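Local coordinates for putative uncharacterized protein TTHB164 (Thermus thermophilus HB8, PDB 2ZOP), which is probably a subunit of the Cmr ribonucleoprotein complex, which takes part in CRISPR-based defence against invading nucleic acids, at residues L62-Y72 / L93-F104. Sequence-based numbering, arbitrary orientation.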
# COMPACT_ATOMS: atom_id res chain seq x y z
N LEU A 62 22.56 5.71 -8.65
CA LEU A 62 21.21 5.92 -9.17
C LEU A 62 20.48 6.84 -8.18
O LEU A 62 19.84 7.83 -8.58
CB LEU A 62 20.48 4.57 -9.30
CG LEU A 62 19.05 4.49 -9.87
CD1 LEU A 62 18.02 4.91 -8.82
CD2 LEU A 62 18.93 5.35 -11.11
N GLY A 63 20.60 6.54 -6.89
CA GLY A 63 19.95 7.34 -5.87
C GLY A 63 20.36 8.80 -5.84
O GLY A 63 19.51 9.69 -5.78
N ASN A 64 21.66 9.06 -5.89
CA ASN A 64 22.16 10.43 -5.88
C ASN A 64 21.77 11.15 -7.17
O ASN A 64 21.39 12.31 -7.14
CB ASN A 64 23.68 10.45 -5.67
CG ASN A 64 24.07 10.21 -4.22
OD1 ASN A 64 23.50 10.81 -3.31
ND2 ASN A 64 25.04 9.34 -4.00
N ASP A 65 21.87 10.46 -8.31
CA ASP A 65 21.49 11.07 -9.58
C ASP A 65 20.02 11.51 -9.55
O ASP A 65 19.69 12.62 -9.94
CB ASP A 65 21.69 10.09 -10.73
CG ASP A 65 23.16 9.86 -11.06
OD1 ASP A 65 24.02 10.56 -10.49
OD2 ASP A 65 23.45 9.00 -11.91
N LEU A 66 19.15 10.62 -9.10
CA LEU A 66 17.73 10.93 -9.04
C LEU A 66 17.48 12.12 -8.12
O LEU A 66 16.73 13.03 -8.47
CB LEU A 66 16.93 9.71 -8.56
CG LEU A 66 15.41 9.93 -8.43
CD1 LEU A 66 14.66 8.65 -8.69
CD2 LEU A 66 15.12 10.45 -7.04
N ALA A 67 18.12 12.14 -6.96
CA ALA A 67 17.94 13.25 -6.04
C ALA A 67 18.39 14.57 -6.69
O ALA A 67 17.77 15.61 -6.48
CB ALA A 67 18.71 13.02 -4.74
N GLN A 68 19.45 14.52 -7.49
CA GLN A 68 19.93 15.74 -8.13
C GLN A 68 18.96 16.18 -9.21
O GLN A 68 18.69 17.38 -9.37
CB GLN A 68 21.34 15.53 -8.68
CG GLN A 68 22.38 15.44 -7.56
CD GLN A 68 23.75 14.96 -8.02
OE1 GLN A 68 24.72 15.03 -7.27
NE2 GLN A 68 23.83 14.46 -9.24
N VAL A 69 18.42 15.22 -9.95
CA VAL A 69 17.45 15.54 -10.99
C VAL A 69 16.27 16.27 -10.35
O VAL A 69 15.71 17.19 -10.94
CB VAL A 69 16.95 14.26 -11.68
CG1 VAL A 69 15.69 14.53 -12.47
CG2 VAL A 69 18.03 13.74 -12.60
N LEU A 70 15.90 15.86 -9.14
CA LEU A 70 14.80 16.51 -8.45
C LEU A 70 15.19 17.84 -7.81
O LEU A 70 14.35 18.51 -7.23
CB LEU A 70 14.20 15.57 -7.41
CG LEU A 70 13.44 14.36 -7.97
CD1 LEU A 70 12.86 13.55 -6.82
CD2 LEU A 70 12.33 14.82 -8.90
N GLY A 71 16.46 18.21 -7.89
CA GLY A 71 16.89 19.47 -7.33
C GLY A 71 17.52 19.43 -5.95
O GLY A 71 17.79 20.49 -5.36
N TYR A 72 17.75 18.24 -5.42
CA TYR A 72 18.37 18.10 -4.10
C TYR A 72 19.86 17.92 -4.29
O TYR A 72 20.32 17.57 -5.38
CB TYR A 72 17.79 16.88 -3.37
CG TYR A 72 16.33 17.06 -3.00
CD1 TYR A 72 15.97 17.69 -1.82
CD2 TYR A 72 15.32 16.64 -3.86
CE1 TYR A 72 14.62 17.90 -1.50
CE2 TYR A 72 13.99 16.84 -3.56
CZ TYR A 72 13.64 17.47 -2.38
OH TYR A 72 12.31 17.66 -2.09
N LEU A 93 5.82 14.36 -2.57
CA LEU A 93 7.22 14.02 -2.83
C LEU A 93 7.27 12.62 -3.43
O LEU A 93 8.05 12.35 -4.35
CB LEU A 93 8.04 14.06 -1.55
CG LEU A 93 9.53 13.77 -1.72
CD1 LEU A 93 10.14 14.80 -2.67
CD2 LEU A 93 10.22 13.80 -0.35
N THR A 94 6.43 11.74 -2.91
CA THR A 94 6.36 10.38 -3.40
C THR A 94 6.05 10.39 -4.91
O THR A 94 6.72 9.72 -5.69
CB THR A 94 5.28 9.57 -2.64
OG1 THR A 94 5.72 9.35 -1.29
CG2 THR A 94 5.02 8.23 -3.33
N ARG A 95 5.04 11.16 -5.30
CA ARG A 95 4.65 11.24 -6.72
C ARG A 95 5.79 11.71 -7.60
O ARG A 95 6.00 11.18 -8.69
CB ARG A 95 3.47 12.20 -6.92
CG ARG A 95 2.16 11.75 -6.30
CD ARG A 95 1.01 12.54 -6.92
NE ARG A 95 1.14 13.98 -6.73
CZ ARG A 95 0.64 14.65 -5.69
NH1 ARG A 95 -0.03 14.02 -4.74
NH2 ARG A 95 0.81 15.96 -5.60
N GLU A 96 6.50 12.73 -7.14
CA GLU A 96 7.63 13.32 -7.87
C GLU A 96 8.79 12.34 -8.03
O GLU A 96 9.32 12.16 -9.12
CB GLU A 96 8.09 14.59 -7.14
CG GLU A 96 7.05 15.70 -7.22
CD GLU A 96 7.37 16.90 -6.34
OE1 GLU A 96 6.67 17.93 -6.45
OE2 GLU A 96 8.32 16.81 -5.52
N VAL A 97 9.17 11.69 -6.94
CA VAL A 97 10.26 10.72 -6.98
C VAL A 97 9.87 9.56 -7.91
O VAL A 97 10.66 9.12 -8.74
CB VAL A 97 10.59 10.21 -5.56
CG1 VAL A 97 11.55 9.04 -5.61
CG2 VAL A 97 11.20 11.36 -4.75
N LEU A 98 8.63 9.09 -7.79
CA LEU A 98 8.17 7.99 -8.64
C LEU A 98 8.21 8.39 -10.12
O LEU A 98 8.64 7.61 -10.97
CB LEU A 98 6.74 7.57 -8.25
CG LEU A 98 6.11 6.40 -9.03
CD1 LEU A 98 7.01 5.19 -8.91
CD2 LEU A 98 4.72 6.08 -8.48
N ALA A 99 7.79 9.62 -10.43
CA ALA A 99 7.82 10.08 -11.83
C ALA A 99 9.26 10.16 -12.35
O ALA A 99 9.54 9.74 -13.48
CB ALA A 99 7.15 11.44 -11.95
N ALA A 100 10.17 10.72 -11.55
CA ALA A 100 11.57 10.83 -11.95
C ALA A 100 12.17 9.43 -12.10
O ALA A 100 12.88 9.14 -13.06
CB ALA A 100 12.36 11.64 -10.90
N ALA A 101 11.85 8.55 -11.15
CA ALA A 101 12.34 7.18 -11.18
C ALA A 101 11.91 6.45 -12.46
O ALA A 101 12.71 5.76 -13.09
CB ALA A 101 11.83 6.43 -9.95
N GLU A 102 10.64 6.60 -12.84
CA GLU A 102 10.17 5.96 -14.06
C GLU A 102 10.98 6.40 -15.28
O GLU A 102 11.23 5.60 -16.19
CB GLU A 102 8.68 6.26 -14.29
CG GLU A 102 7.75 5.60 -13.29
CD GLU A 102 7.76 4.08 -13.40
OE1 GLU A 102 6.94 3.43 -12.71
OE2 GLU A 102 8.59 3.54 -14.16
N TRP A 103 11.40 7.66 -15.32
CA TRP A 103 12.20 8.13 -16.45
C TRP A 103 13.57 7.47 -16.45
O TRP A 103 14.07 7.08 -17.50
CB TRP A 103 12.33 9.66 -16.42
CG TRP A 103 11.06 10.35 -16.83
CD1 TRP A 103 10.33 11.22 -16.09
CD2 TRP A 103 10.34 10.17 -18.06
NE1 TRP A 103 9.20 11.60 -16.77
CE2 TRP A 103 9.18 10.97 -17.99
CE3 TRP A 103 10.56 9.41 -19.22
CZ2 TRP A 103 8.23 11.03 -19.03
CZ3 TRP A 103 9.63 9.47 -20.26
CH2 TRP A 103 8.48 10.28 -20.15
N PHE A 104 14.18 7.36 -15.28
CA PHE A 104 15.48 6.70 -15.17
C PHE A 104 15.33 5.28 -15.69
O PHE A 104 16.17 4.77 -16.44
CB PHE A 104 15.95 6.66 -13.71
CG PHE A 104 16.71 7.88 -13.28
CD1 PHE A 104 18.09 7.95 -13.46
CD2 PHE A 104 16.05 8.95 -12.71
CE1 PHE A 104 18.80 9.08 -13.07
CE2 PHE A 104 16.75 10.09 -12.31
CZ PHE A 104 18.14 10.15 -12.49
O HOH W 1 10.82 18.21 -4.28
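Tyr72 OH and Glu96 OE2 meet through one water, 2.7 Å from the Tyr72 OH and 3.1 Å from the Glu96 OE2, to which it donates; Glu96 OE1 also forms a salt bridge with Arg4 of helix 4-19. Beside this bridge Leu93 CD1 lies 3.6 Å from the same Tyr72 OH. Helix 57-69 closes just before Tyr72 in a Schellman motif: Gly71 has positive phi (97°), and Tyr72 N bonds back to Ala67 O. The rest of the interface is apolar, with two reciprocal knobs-into-holes. Leu66 enters the hole formed by Val97, Ala100, Ala101 and Phe104; with CG anti to the backbone N (chi1 179°), it carries CD1 to 3.7 Å from Ala101 CA. In return the Phe104 ring sits as a knob among Leu62, Asp65, Leu66 and Val69, meeting Asp65 through its CB; Phe104 CE2 lies 3.5 Å from Leu66 CA, and Val69 CG2 comes within 3.6 Å of Phe104 CZ. Leu70 straddles Val97 and Ala100, one methyl on each, and its CD1 presses to 3.4 Å from Val97 CG2, tighter than usual for carbons. The small Ala100 side chain lies where the backbones come nearest, opposite Leu66, while the two axes stay 10.0 Å apart and their directions differ by 118°. Near the centre of this all-helical chain, the crossing is flanked by helix 25-42 at Leu62 and Phe104, helix 4-19 at Leu70, helix 75-84 at Tyr72, and helix 44-52 at Val97.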